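Local coordinates for protein Abbfa_003403 (Acinetobacter baumannii, PDB 4ZXH) that is a four-domain nonribosomal peptide synthetase that probably activates an amino acid, loads it on a phosphopantetheine-bearing carrier domain, condenses it with an acyl partner and releases the product by thioesterase, at residues R1166-E1171 with Q1251-E1256; I1142-S1147 with E1258-L1263; A1107-E1112 with Y1243-I1248. One frame throughout, in Å; residues are numbered along the deposited sequence.

How the contacts relate
All three contacts lie in the thioesterase domain, on one side of the chain's centre. Contact 2 is the buried one and joins helix 1138-1152 to the start of strand 1262-1267. Contacts 1 and 3 are partly buried and reach the surface. Segments 1251-1256 and 1258-1263 lie on the chain that runs from helix 1233-1251 into that strand; contact 3 holds the helix itself. Chemistry follows place: contact 1 is proline and aromatic packing, contact 2 adds a tyrosine hydrogen bond and an aromatic pair, and contact 3 combines small apolar groups with one water. Tyr-1253 of contact 1 touches both others, at Glu-1145 and Ile-1111.

Contact 1: R1166-E1171 with Q1251-E1256; sequences RAPIPE and QTYFPE
The ring of Pro-1168 packs against Tyr-1253 and Pro-1255 of 1251-1256. Its CB lies 3.5 Å from CD2 of Tyr-1253, and its CG lies 3.8 Å from CG of Pro-1255. The two proline rings cross at about a right angle. The carbonyl also takes part in the packing, with Pro-1168 O 3.6 Å from CD of Pro-1255. A second patch forms further along the chain. CD of Pro-1170 approaches CD1 of Phe-1254 at 3.5 Å, in an oblique approach to the ring. The carbonyl carbon of Ile-1169 sits at the edge of the same ring, near its plane. All these contacts are van der Waals packing.

The backbone sets up both patches. Pro-1168 is the centre of an inverse gamma turn, closed by Ile-1169 N to Ala-1167 O at 2.8 Å. The turn presents the Pro-1168 ring to the other segment, while the CB of Ile-1169 points away from it. Within 1251-1256, Pro-1255 CD lies 3.7 Å above the plane of the Tyr-1253 ring, over its centre. Tyr-1253 and Pro-1255 thus form one apolar surface for Pro-1168. The Tyr-1253 CG is anti to the backbone N (chi1 -176°), whereas Phe-1254 has its CG beside the backbone N (chi1 -53°). Tyr-1253 reaches Pro-1168 and is buried. Phe-1254 packs against Pro-1170 and stays exposed. The Tyr-1253 hydroxyl is hydrogen-bonded to Glu-1145, which fixes the far end of the ring.

The contact joins two loops. One follows strand 1157-1163 and leads to helix 1179-1191. The other connects helix 1233-1251 to strand 1262-1267. Tyr-1253 packs on Ile-1111 of helix 1111-1125, and both Tyr-1253 and Pro-1255 pack on Tyr-1144 of helix 1138-1152.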
ATOM      1  N   ARG A1166      25.233  47.490  -4.794  1.00 29.77           N
ATOM      2  CA  ARG A1166      25.987  48.471  -5.574  1.00 25.30           C
ATOM      3  C   ARG A1166      25.122  49.707  -5.799  1.00 22.39           C
ATOM      4  O   ARG A1166      23.949  49.610  -6.120  1.00 22.05           O
ATOM      5  CB  ARG A1166      26.477  47.812  -6.845  1.00 21.02           C
ATOM      6  CG  ARG A1166      27.247  46.596  -6.380  1.00 20.25           C
ATOM      7  CD  ARG A1166      27.426  45.504  -7.349  1.00 27.37           C
ATOM      8  NE  ARG A1166      28.272  44.502  -6.727  1.00 34.93           N
ATOM      9  CZ  ARG A1166      28.438  43.277  -7.196  1.00 37.29           C
ATOM     10  NH1 ARG A1166      27.808  42.915  -8.295  1.00 29.37           N
ATOM     11  NH2 ARG A1166      29.246  42.429  -6.575  1.00 45.36           N
ATOM     12  N   ALA A1167      25.683  50.867  -5.500  1.00 23.81           N
ATOM     13  CA  ALA A1167      24.918  52.097  -5.544  1.00 26.24           C
ATOM     14  C   ALA A1167      24.493  52.332  -6.981  1.00 33.23           C
ATOM     15  O   ALA A1167      25.246  52.011  -7.907  1.00 37.09           O
ATOM     16  CB  ALA A1167      25.746  53.277  -5.010  1.00 30.69           C
ATOM     17  N   PRO A1168      23.275  52.867  -7.172  1.00 36.52           N
ATOM     18  CA  PRO A1168      22.737  53.176  -8.505  1.00 30.29           C
ATOM     19  C   PRO A1168      23.410  54.404  -9.129  1.00 31.14           C
ATOM     20  O   PRO A1168      22.828  55.484  -9.187  1.00 34.00           O
ATOM     21  CB  PRO A1168      21.258  53.431  -8.229  1.00 27.28           C
ATOM     22  CG  PRO A1168      21.220  53.929  -6.837  1.00 28.41           C
ATOM     23  CD  PRO A1168      22.318  53.204  -6.101  1.00 34.89           C
ATOM     24  N   ILE A1169      24.645  54.231  -9.575  1.00 28.23           N
ATOM     25  CA  ILE A1169      25.378  55.296 -10.237  1.00 30.01           C
ATOM     26  C   ILE A1169      25.986  54.704 -11.515  1.00 38.69           C
ATOM     27  O   ILE A1169      26.179  53.496 -11.603  1.00 43.55           O
ATOM     28  CB  ILE A1169      26.459  55.904  -9.306  1.00 33.92           C
ATOM     29  CG1 ILE A1169      27.555  54.873  -8.977  1.00 32.60           C
ATOM     30  CG2 ILE A1169      25.814  56.470  -8.026  1.00 31.34           C
ATOM     31  CD1 ILE A1169      28.768  55.472  -8.272  1.00 30.93           C
ATOM     32  N   PRO A1170      26.244  55.542 -12.524  1.00 39.86           N
ATOM     33  CA  PRO A1170      26.771  55.098 -13.825  1.00 36.39           C
ATOM     34  C   PRO A1170      27.985  54.148 -13.808  1.00 37.44           C
ATOM     35  O   PRO A1170      27.949  53.166 -14.551  1.00 41.58           O
ATOM     36  CB  PRO A1170      27.139  56.426 -14.497  1.00 38.51           C
ATOM     37  CG  PRO A1170      26.088  57.359 -14.021  1.00 34.72           C
ATOM     38  CD  PRO A1170      25.839  56.961 -12.566  1.00 47.58           C
ATOM     39  N   GLU A1171      29.021  54.425 -13.011  1.00 36.39           N
ATOM     40  CA  GLU A1171      30.184  53.530 -12.873  1.00 32.49           C
ATOM     41  C   GLU A1171      29.809  52.053 -12.649  1.00 37.16           C
ATOM     42  O   GLU A1171      30.548  51.144 -13.024  1.00 50.71           O
ATOM     43  CB  GLU A1171      31.064  53.943 -11.691  1.00 37.54           C
ATOM     44  CG  GLU A1171      31.712  55.303 -11.711  1.00 53.52           C
ATOM     45  CD  GLU A1171      30.841  56.413 -11.119  1.00 68.76           C
ATOM     46  OE1 GLU A1171      29.598  56.405 -11.308  1.00 65.95           O
ATOM     47  OE2 GLU A1171      31.416  57.281 -10.425  1.00 77.29           O
ATOM     48  N   GLN A1251      19.750  49.633 -15.390  1.00 29.47           N
ATOM     49  CA  GLN A1251      20.419  50.358 -16.447  1.00 27.02           C
ATOM     50  C   GLN A1251      19.900  51.779 -16.605  1.00 35.75           C
ATOM     51  O   GLN A1251      20.597  52.630 -17.142  1.00 39.52           O
ATOM     52  CB  GLN A1251      20.244  49.592 -17.751  1.00 40.06           C
ATOM     53  CG  GLN A1251      21.302  49.832 -18.791  1.00 61.84           C
ATOM     54  CD  GLN A1251      21.356  48.691 -19.795  1.00 72.15           C
ATOM     55  OE1 GLN A1251      20.851  47.592 -19.525  1.00 55.52           O
ATOM     56  NE2 GLN A1251      21.956  48.948 -20.966  1.00 80.55           N
ATOM     57  N   THR A1252      18.683  52.040 -16.129  1.00 33.39           N
ATOM     58  CA  THR A1252      18.065  53.359 -16.311  1.00 31.85           C
ATOM     59  C   THR A1252      17.679  54.085 -15.003  1.00 31.35           C
ATOM     60  O   THR A1252      16.819  54.971 -15.009  1.00 45.22           O
ATOM     61  CB  THR A1252      16.802  53.245 -17.194  1.00 35.91           C
ATOM     62  OG1 THR A1252      15.865  52.358 -16.578  1.00 38.94           O
ATOM     63  CG2 THR A1252      17.156  52.706 -18.582  1.00 32.51           C
ATOM     64  N   TYR A1253      18.326  53.728 -13.894  1.00 29.90           N
ATOM     65  CA  TYR A1253      18.030  54.318 -12.588  1.00 30.11           C
ATOM     66  C   TYR A1253      19.208  55.122 -12.022  1.00 36.31           C
ATOM     67  O   TYR A1253      20.204  54.538 -11.595  1.00 44.73           O
ATOM     68  CB  TYR A1253      17.624  53.220 -11.597  1.00 29.18           C
ATOM     69  CG  TYR A1253      17.217  53.770 -10.252  1.00 39.61           C
ATOM     70  CD1 TYR A1253      16.222  54.727 -10.159  1.00 41.04           C
ATOM     71  CD2 TYR A1253      17.814  53.327  -9.074  1.00 43.34           C
ATOM     72  CE1 TYR A1253      15.833  55.249  -8.942  1.00 45.39           C
ATOM     73  CE2 TYR A1253      17.427  53.851  -7.836  1.00 48.37           C
ATOM     74  CZ  TYR A1253      16.429  54.820  -7.788  1.00 49.56           C
ATOM     75  OH  TYR A1253      16.010  55.369  -6.596  1.00 54.54           O
ATOM     76  N   PHE A1254      19.107  56.453 -12.014  1.00 40.28           N
ATOM     77  CA  PHE A1254      20.197  57.284 -11.486  1.00 38.54           C
ATOM     78  C   PHE A1254      19.689  58.442 -10.633  1.00 40.59           C
ATOM     79  O   PHE A1254      19.631  59.585 -11.088  1.00 47.13           O
ATOM     80  CB  PHE A1254      21.067  57.772 -12.641  1.00 34.57           C
ATOM     81  CG  PHE A1254      21.532  56.659 -13.511  1.00 38.56           C
ATOM     82  CD1 PHE A1254      22.527  55.790 -13.065  1.00 31.59           C
ATOM     83  CD2 PHE A1254      20.919  56.411 -14.730  1.00 33.59           C
ATOM     84  CE1 PHE A1254      22.932  54.717 -13.839  1.00 30.47           C
ATOM     85  CE2 PHE A1254      21.313  55.340 -15.513  1.00 38.51           C
ATOM     86  CZ  PHE A1254      22.322  54.486 -15.068  1.00 35.36           C
ATOM     87  N   PRO A1255      19.328  58.139  -9.371  1.00 41.07           N
ATOM     88  CA  PRO A1255      18.681  59.095  -8.464  1.00 36.06           C
ATOM     89  C   PRO A1255      19.657  60.127  -7.938  1.00 44.21           C
ATOM     90  O   PRO A1255      20.803  59.788  -7.662  1.00 47.33           O
ATOM     91  CB  PRO A1255      18.169  58.208  -7.328  1.00 37.73           C
ATOM     92  CG  PRO A1255      19.126  57.063  -7.293  1.00 32.35           C
ATOM     93  CD  PRO A1255      19.535  56.824  -8.726  1.00 42.75           C
ATOM     94  N   GLU A1256      19.206  61.370  -7.821  1.00 55.14           N
ATOM     95  CA  GLU A1256      19.999  62.424  -7.196  1.00 66.22           C
ATOM     96  C   GLU A1256      20.213  62.083  -5.720  1.00 62.89           C
ATOM     97  O   GLU A1256      19.439  61.317  -5.136  1.00 64.45           O
ATOM     98  CB  GLU A1256      19.324  63.798  -7.366  1.00 81.58           C
ATOM     99  CG  GLU A1256      19.278  64.321  -8.816  1.00 98.69           C
ATOM    100  CD  GLU A1256      18.085  63.800  -9.623  1.00112.44           C
ATOM    101  OE1 GLU A1256      17.298  62.997  -9.077  1.00120.37           O
ATOM    102  OE2 GLU A1256      17.937  64.191 -10.807  1.00113.56           O
TER

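Contact 2: I1142-S1147 with E1258-L1263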
ATOM      1  N   ILE A1142      15.961  49.037  -5.014  1.00 27.69           N
ATOM      2  CA  ILE A1142      14.508  49.166  -4.937  1.00 23.21           C
ATOM      3  C   ILE A1142      14.091  49.845  -3.642  1.00 37.39           C
ATOM      4  O   ILE A1142      13.324  50.820  -3.672  1.00 32.74           O
ATOM      5  CB  ILE A1142      13.821  47.810  -5.035  1.00 22.10           C
ATOM      6  CG1 ILE A1142      14.077  47.199  -6.414  1.00 21.45           C
ATOM      7  CG2 ILE A1142      12.341  47.935  -4.765  1.00 23.14           C
ATOM      8  CD1 ILE A1142      13.474  45.847  -6.604  1.00 20.53           C
ATOM      9  N   ALA A1143      14.623  49.353  -2.516  1.00 23.54           N
ATOM     10  CA  ALA A1143      14.358  49.933  -1.192  1.00 24.63           C
ATOM     11  C   ALA A1143      14.632  51.422  -1.138  1.00 29.14           C
ATOM     12  O   ALA A1143      13.881  52.181  -0.522  1.00 27.99           O
ATOM     13  CB  ALA A1143      15.176  49.242  -0.138  1.00 23.72           C
ATOM     14  N   TYR A1144      15.717  51.833  -1.786  1.00 33.21           N
ATOM     15  CA  TYR A1144      16.096  53.236  -1.830  1.00 30.21           C
ATOM     16  C   TYR A1144      15.006  54.031  -2.522  1.00 32.53           C
ATOM     17  O   TYR A1144      14.542  55.043  -1.989  1.00 33.71           O
ATOM     18  CB  TYR A1144      17.433  53.402  -2.547  1.00 34.23           C
ATOM     19  CG  TYR A1144      18.069  54.780  -2.449  1.00 33.82           C
ATOM     20  CD1 TYR A1144      18.610  55.236  -1.251  1.00 37.08           C
ATOM     21  CD2 TYR A1144      18.179  55.593  -3.566  1.00 30.37           C
ATOM     22  CE1 TYR A1144      19.214  56.478  -1.161  1.00 40.01           C
ATOM     23  CE2 TYR A1144      18.788  56.835  -3.494  1.00 32.49           C
ATOM     24  CZ  TYR A1144      19.299  57.278  -2.292  1.00 42.93           C
ATOM     25  OH  TYR A1144      19.905  58.518  -2.221  1.00 44.65           O
ATOM     26  N   GLU A1145      14.570  53.555  -3.689  1.00 31.24           N
ATOM     27  CA  GLU A1145      13.554  54.284  -4.454  1.00 41.26           C
ATOM     28  C   GLU A1145      12.186  54.250  -3.757  1.00 39.89           C
ATOM     29  O   GLU A1145      11.418  55.212  -3.822  1.00 36.38           O
ATOM     30  CB  GLU A1145      13.436  53.731  -5.883  1.00 34.06           C
ATOM     31  CG  GLU A1145      12.274  54.315  -6.692  1.00 32.29           C
ATOM     32  CD  GLU A1145      12.394  55.829  -6.920  1.00 43.69           C
ATOM     33  OE1 GLU A1145      13.519  56.379  -6.820  1.00 41.46           O
ATOM     34  OE2 GLU A1145      11.354  56.465  -7.209  1.00 43.69           O
ATOM     35  N   ILE A1146      11.885  53.149  -3.078  1.00 35.87           N
ATOM     36  CA  ILE A1146      10.657  53.084  -2.302  1.00 37.56           C
ATOM     37  C   ILE A1146      10.711  54.093  -1.163  1.00 39.63           C
ATOM     38  O   ILE A1146       9.721  54.784  -0.909  1.00 43.39           O
ATOM     39  CB  ILE A1146      10.401  51.686  -1.767  1.00 31.63           C
ATOM     40  CG1 ILE A1146       9.890  50.810  -2.903  1.00 29.31           C
ATOM     41  CG2 ILE A1146       9.362  51.715  -0.689  1.00 32.64           C
ATOM     42  CD1 ILE A1146       9.565  49.422  -2.475  1.00 31.20           C
ATOM     43  N   SER A1147      11.866  54.212  -0.509  1.00 33.81           N
ATOM     44  CA  SER A1147      12.039  55.238   0.520  1.00 42.06           C
ATOM     45  C   SER A1147      11.821  56.627  -0.042  1.00 51.21           C
ATOM     46  O   SER A1147      11.135  57.437   0.568  1.00 62.36           O
ATOM     47  CB  SER A1147      13.425  55.175   1.137  1.00 43.05           C
ATOM     48  OG  SER A1147      13.704  53.879   1.610  1.00 44.50           O
ATOM     49  N   GLU A1258      20.234  61.731  -1.786  1.00 51.58           N
ATOM     50  CA  GLU A1258      19.214  61.934  -0.759  1.00 60.14           C
ATOM     51  C   GLU A1258      19.552  61.106   0.478  1.00 55.39           C
ATOM     52  O   GLU A1258      19.887  59.927   0.363  1.00 49.47           O
ATOM     53  CB  GLU A1258      17.822  61.561  -1.283  1.00 64.31           C
ATOM     54  CG  GLU A1258      16.702  61.902  -0.304  1.00 71.85           C
ATOM     55  CD  GLU A1258      15.332  61.916  -0.955  1.00 71.45           C
ATOM     56  OE1 GLU A1258      15.263  61.658  -2.179  1.00 67.37           O
ATOM     57  OE2 GLU A1258      14.335  62.204  -0.245  1.00 70.44           O
ATOM     58  N   ASP A1259      19.471  61.719   1.654  1.00 56.14           N
ATOM     59  CA  ASP A1259      19.865  61.031   2.881  1.00 55.93           C
ATOM     60  C   ASP A1259      18.730  60.256   3.531  1.00 52.46           C
ATOM     61  O   ASP A1259      17.678  60.801   3.840  1.00 56.44           O
ATOM     62  CB  ASP A1259      20.447  62.015   3.893  1.00 65.69           C
ATOM     63  CG  ASP A1259      21.871  62.412   3.564  1.00 74.77           C
ATOM     64  OD1 ASP A1259      22.377  62.001   2.491  1.00 75.94           O
ATOM     65  OD2 ASP A1259      22.489  63.122   4.389  1.00 77.73           O
ATOM     66  N   PHE A1260      18.962  58.963   3.704  1.00 49.90           N
ATOM     67  CA  PHE A1260      18.089  58.104   4.475  1.00 45.57           C
ATOM     68  C   PHE A1260      18.952  57.410   5.511  1.00 47.45           C
ATOM     69  O   PHE A1260      20.145  57.223   5.283  1.00 52.08           O
ATOM     70  CB  PHE A1260      17.390  57.079   3.583  1.00 47.55           C
ATOM     71  CG  PHE A1260      16.390  57.670   2.649  1.00 55.67           C
ATOM     72  CD1 PHE A1260      15.101  57.942   3.080  1.00 59.33           C
ATOM     73  CD2 PHE A1260      16.720  57.924   1.330  1.00 58.55           C
ATOM     74  CE1 PHE A1260      14.165  58.486   2.219  1.00 62.24           C
ATOM     75  CE2 PHE A1260      15.787  58.467   0.459  1.00 60.12           C
ATOM     76  CZ  PHE A1260      14.509  58.748   0.903  1.00 60.03           C
ATOM     77  N   PRO A1261      18.368  57.026   6.653  1.00 47.42           N
ATOM     78  CA  PRO A1261      19.164  56.236   7.600  1.00 48.83           C
ATOM     79  C   PRO A1261      19.421  54.835   7.030  1.00 44.80           C
ATOM     80  O   PRO A1261      18.489  54.058   6.837  1.00 40.35           O
ATOM     81  CB  PRO A1261      18.283  56.198   8.849  1.00 42.85           C
ATOM     82  CG  PRO A1261      16.897  56.339   8.327  1.00 39.59           C
ATOM     83  CD  PRO A1261      16.968  57.174   7.084  1.00 45.55           C
ATOM     84  N   ILE A1262      20.681  54.535   6.736  1.00 45.62           N
ATOM     85  CA  ILE A1262      21.031  53.326   5.995  1.00 41.98           C
ATOM     86  C   ILE A1262      22.049  52.467   6.719  1.00 33.32           C
ATOM     87  O   ILE A1262      23.036  52.976   7.254  1.00 40.74           O
ATOM     88  CB  ILE A1262      21.604  53.681   4.604  1.00 39.00           C
ATOM     89  CG1 ILE A1262      20.527  54.296   3.719  1.00 38.61           C
ATOM     90  CG2 ILE A1262      22.183  52.457   3.919  1.00 28.30           C
ATOM     91  CD1 ILE A1262      21.070  54.800   2.420  1.00 34.66           C
ATOM     92  N   LEU A1263      21.808  51.163   6.732  1.00 30.15           N
ATOM     93  CA  LEU A1263      22.824  50.200   7.139  1.00 32.87           C
ATOM     94  C   LEU A1263      23.314  49.471   5.896  1.00 39.81           C
ATOM     95  O   LEU A1263      22.538  48.746   5.252  1.00 42.27           O
ATOM     96  CB  LEU A1263      22.273  49.205   8.166  1.00 27.64           C
ATOM     97  CG  LEU A1263      23.157  48.005   8.510  1.00 26.79           C
ATOM     98  CD1 LEU A1263      24.426  48.479   9.176  1.00 31.37           C
ATOM     99  CD2 LEU A1263      22.414  47.022   9.410  1.00 26.54           C
TER
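Helix residues Tyr-1144 and Ser-1147 face a nearly extended chain, 1258-1263, and the backbones come nearest at Ser-1147 and Phe-1260, with CA atoms 7.8 Å apart. The main polar link is a hydrogen bond from Tyr-1144 OH to the carbonyl O of Glu-1258, at 2.9 Å. The hydroxyl lies in the carbonyl plane, on a lone pair of Glu-1258 O, with a C=O...O angle of 123°. Tyr-1144 CG is anti to the backbone N (chi1 -169°), and this carries the ring from the flank of the helix across to the loop.

The same ring meets Phe-1260. The two form an offset edge-to-face pair with the edge of Phe-1260 toward the face of Tyr-1144. Their centroids are 5.7 Å apart and their planes stand at 79°. Ser-1147 packs on a face of the Phe-1260 ring: its CB makes a CH-pi contact 3.7 Å from the centroid. Phe-1260 thus uses its edge for the tyrosine and a face for the serine. Its ring also packs on Ile-1160 of strand 1157-1163. Ile-1262 CD1 makes a looser contact with Tyr-1144 CE1, at 4.4 Å.

The serine hydroxyl turns back to its own helix. OG donates to the carbonyl O of Ala-1143 at 2.7 Å. That oxygen also accepts from Ser-1147 N, and the two donors come from opposite faces of its plane. The buried hydroxyl is thereby satisfied while CB is left to meet the ring.

Strand 1262-1267 runs parallel to its sheet neighbours 1157-1163 and 1288-1293. Helix 1138-1152 follows strand 1131-1136 through a turn consistent with a nucleophile elbow. That helix and this strand order fit the alpha/beta-hydrolase fold of nonribosomal peptide synthetase thioesterase domains.

Contact 3: A1107-E1112 with Y1243-I1248; sequences AEVAIE and YLANGI
Ala-1245 meets the loop before helix 1111-1125 through its one side-chain atom, CB. It lies 3.7 Å from CB of Ala-1107 and 3.6 Å from the carbonyl O of Glu-1108. Val-1109 adds the third neighbour. From CB, its side chain divides into two methyls. CG1 stands beside the backbone N, anti to the carbonyl carbon (chi1 -70°), and reaches Ala-1245 CB at 3.8 Å and Ala-1245 CA at 4.1 Å. With just a methyl at Ala-1245, the chains come close: the CA atoms of Val-1109 and Ala-1245 are 4.9 Å apart. Further along the helix, the carbonyl O of Val-1109 lies near the backbone of Ile-1248.

A water forms the polar link. It donates to Glu-1108 O at 2.6 Å and to Asn-1246 OD1 at 2.7 Å. The other end of that amide, ND2, is hydrogen-bonded to the carbonyl O of Ile-1073, so both ends are engaged and the amide's orientation is fixed.

The two segments thus combine close apolar contact with an indirect polar link. Both linked oxygens are acceptors. They could not hydrogen-bond to each other, and the water supplies the two hydrogens that join them.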
ATOM      1  N   ALA A1107       6.624  41.847 -15.390  1.00 32.85           N
ATOM      2  CA  ALA A1107       7.773  42.456 -14.732  1.00 33.04           C
ATOM      3  C   ALA A1107       7.867  43.909 -15.136  1.00 36.83           C
ATOM      4  O   ALA A1107       7.843  44.242 -16.334  1.00 40.65           O
ATOM      5  CB  ALA A1107       9.054  41.732 -15.083  1.00 30.33           C
ATOM      6  N   GLU A1108       7.949  44.772 -14.132  1.00 29.15           N
ATOM      7  CA  GLU A1108       8.217  46.179 -14.358  1.00 31.50           C
ATOM      8  C   GLU A1108       9.634  46.411 -14.916  1.00 36.94           C
ATOM      9  O   GLU A1108      10.573  45.672 -14.589  1.00 43.01           O
ATOM     10  CB  GLU A1108       8.011  46.948 -13.055  1.00 40.30           C
ATOM     11  CG  GLU A1108       6.547  47.011 -12.619  1.00 52.84           C
ATOM     12  CD  GLU A1108       5.649  47.702 -13.651  1.00 61.06           C
ATOM     13  OE1 GLU A1108       6.152  48.556 -14.426  1.00 59.72           O
ATOM     14  OE2 GLU A1108       4.438  47.384 -13.686  1.00 66.40           O
ATOM     15  N   VAL A1109       9.789  47.436 -15.752  1.00 37.53           N
ATOM     16  CA  VAL A1109      11.095  47.767 -16.323  1.00 33.73           C
ATOM     17  C   VAL A1109      11.629  49.131 -15.876  1.00 36.28           C
ATOM     18  O   VAL A1109      12.700  49.570 -16.301  1.00 44.44           O
ATOM     19  CB  VAL A1109      11.048  47.746 -17.858  1.00 39.93           C
ATOM     20  CG1 VAL A1109      10.880  46.314 -18.364  1.00 40.10           C
ATOM     21  CG2 VAL A1109       9.950  48.661 -18.365  1.00 32.41           C
ATOM     22  N   ALA A1110      10.880  49.810 -15.027  1.00 38.66           N
ATOM     23  CA  ALA A1110      11.347  51.066 -14.472  1.00 39.83           C
ATOM     24  C   ALA A1110      11.268  50.986 -12.960  1.00 41.10           C
ATOM     25  O   ALA A1110      10.202  50.704 -12.414  1.00 46.52           O
ATOM     26  CB  ALA A1110      10.524  52.220 -14.993  1.00 33.35           C
ATOM     27  N   ILE A1111      12.387  51.225 -12.284  1.00 37.59           N
ATOM     28  CA  ILE A1111      12.414  51.136 -10.825  1.00 37.60           C
ATOM     29  C   ILE A1111      11.366  52.046 -10.195  1.00 40.37           C
ATOM     30  O   ILE A1111      10.722  51.671  -9.210  1.00 40.71           O
ATOM     31  CB  ILE A1111      13.809  51.465 -10.262  1.00 38.77           C
ATOM     32  CG1 ILE A1111      14.647  50.194 -10.225  1.00 41.93           C
ATOM     33  CG2 ILE A1111      13.727  51.961  -8.868  1.00 46.32           C
ATOM     34  CD1 ILE A1111      15.769  50.234  -9.251  1.00 39.96           C
ATOM     35  N   GLU A1112      11.159  53.215 -10.789  1.00 39.29           N
ATOM     36  CA  GLU A1112      10.169  54.154 -10.269  1.00 47.19           C
ATOM     37  C   GLU A1112       8.766  53.511 -10.271  1.00 50.05           C
ATOM     38  O   GLU A1112       8.009  53.651  -9.301  1.00 50.94           O
ATOM     39  CB  GLU A1112      10.196  55.473 -11.070  1.00 36.70           C
ATOM     40  CG  GLU A1112      11.525  56.304 -10.946  1.00 57.22           C
ATOM     41  CD  GLU A1112      12.605  56.002 -12.032  1.00 66.26           C
ATOM     42  OE1 GLU A1112      12.520  54.958 -12.725  1.00 61.71           O
ATOM     43  OE2 GLU A1112      13.553  56.818 -12.190  1.00 63.96           O
ATOM     44  N   TYR A1243      14.455  38.655 -15.208  1.00 19.52           N
ATOM     45  CA  TYR A1243      15.873  38.968 -15.110  1.00 18.97           C
ATOM     46  C   TYR A1243      16.247  40.136 -16.042  1.00 26.69           C
ATOM     47  O   TYR A1243      16.890  41.109 -15.609  1.00 22.56           O
ATOM     48  CB  TYR A1243      16.699  37.710 -15.424  1.00 22.55           C
ATOM     49  CG  TYR A1243      18.209  37.891 -15.388  1.00 27.33           C
ATOM     50  CD1 TYR A1243      18.894  37.892 -14.177  1.00 17.40           C
ATOM     51  CD2 TYR A1243      18.952  38.034 -16.577  1.00 26.83           C
ATOM     52  CE1 TYR A1243      20.264  38.060 -14.136  1.00 18.50           C
ATOM     53  CE2 TYR A1243      20.323  38.189 -16.554  1.00 24.50           C
ATOM     54  CZ  TYR A1243      20.974  38.198 -15.321  1.00 31.96           C
ATOM     55  OH  TYR A1243      22.334  38.350 -15.248  1.00 34.07           O
ATOM     56  N   LEU A1244      15.820  40.065 -17.307  1.00 27.90           N
ATOM     57  CA  LEU A1244      16.144  41.118 -18.276  1.00 22.51           C
ATOM     58  C   LEU A1244      15.506  42.439 -17.864  1.00 29.16           C
ATOM     59  O   LEU A1244      16.109  43.491 -18.028  1.00 35.00           O
ATOM     60  CB  LEU A1244      15.694  40.736 -19.697  1.00 23.96           C
ATOM     61  CG  LEU A1244      16.463  39.580 -20.350  1.00 34.32           C
ATOM     62  CD1 LEU A1244      15.832  39.182 -21.647  1.00 25.53           C
ATOM     63  CD2 LEU A1244      17.925  39.916 -20.559  1.00 23.85           C
ATOM     64  N   ALA A1245      14.290  42.369 -17.322  1.00 32.16           N
ATOM     65  CA  ALA A1245      13.515  43.558 -16.977  1.00 26.80           C
ATOM     66  C   ALA A1245      14.182  44.324 -15.853  1.00 28.30           C
ATOM     67  O   ALA A1245      14.297  45.556 -15.888  1.00 25.64           O
ATOM     68  CB  ALA A1245      12.115  43.174 -16.587  1.00 24.30           C
ATOM     69  N   ASN A1246      14.638  43.582 -14.851  1.00 25.35           N
ATOM     70  CA  ASN A1246      15.346  44.203 -13.745  1.00 21.06           C
ATOM     71  C   ASN A1246      16.670  44.778 -14.224  1.00 27.83           C
ATOM     72  O   ASN A1246      17.113  45.815 -13.726  1.00 28.41           O
ATOM     73  CB  ASN A1246      15.549  43.204 -12.617  1.00 24.73           C
ATOM     74  CG  ASN A1246      14.271  42.960 -11.822  1.00 28.74           C
ATOM     75  OD1 ASN A1246      13.372  43.814 -11.778  1.00 25.51           O
ATOM     76  ND2 ASN A1246      14.189  41.797 -11.175  1.00 31.32           N
ATOM     77  N   GLY A1247      17.284  44.127 -15.214  1.00 24.02           N
ATOM     78  CA  GLY A1247      18.518  44.640 -15.789  1.00 21.74           C
ATOM     79  C   GLY A1247      18.334  46.024 -16.391  1.00 32.04           C
ATOM     80  O   GLY A1247      19.059  46.959 -16.063  1.00 39.81           O
ATOM     81  N   ILE A1248      17.360  46.141 -17.287  1.00 27.88           N
ATOM     82  CA  ILE A1248      16.988  47.402 -17.901  1.00 28.81           C
ATOM     83  C   ILE A1248      16.595  48.435 -16.841  1.00 34.47           C
ATOM     84  O   ILE A1248      16.870  49.628 -16.994  1.00 31.26           O
ATOM     85  CB  ILE A1248      15.823  47.190 -18.877  1.00 29.62           C
ATOM     86  CG1 ILE A1248      16.226  46.202 -19.966  1.00 41.54           C
ATOM     87  CG2 ILE A1248      15.418  48.464 -19.504  1.00 30.12           C
ATOM     88  CD1 ILE A1248      15.063  45.784 -20.870  1.00 51.31           C
TER
HETATM   89  O   HOH W   1      10.782  43.851 -12.683  1.00 24.90           O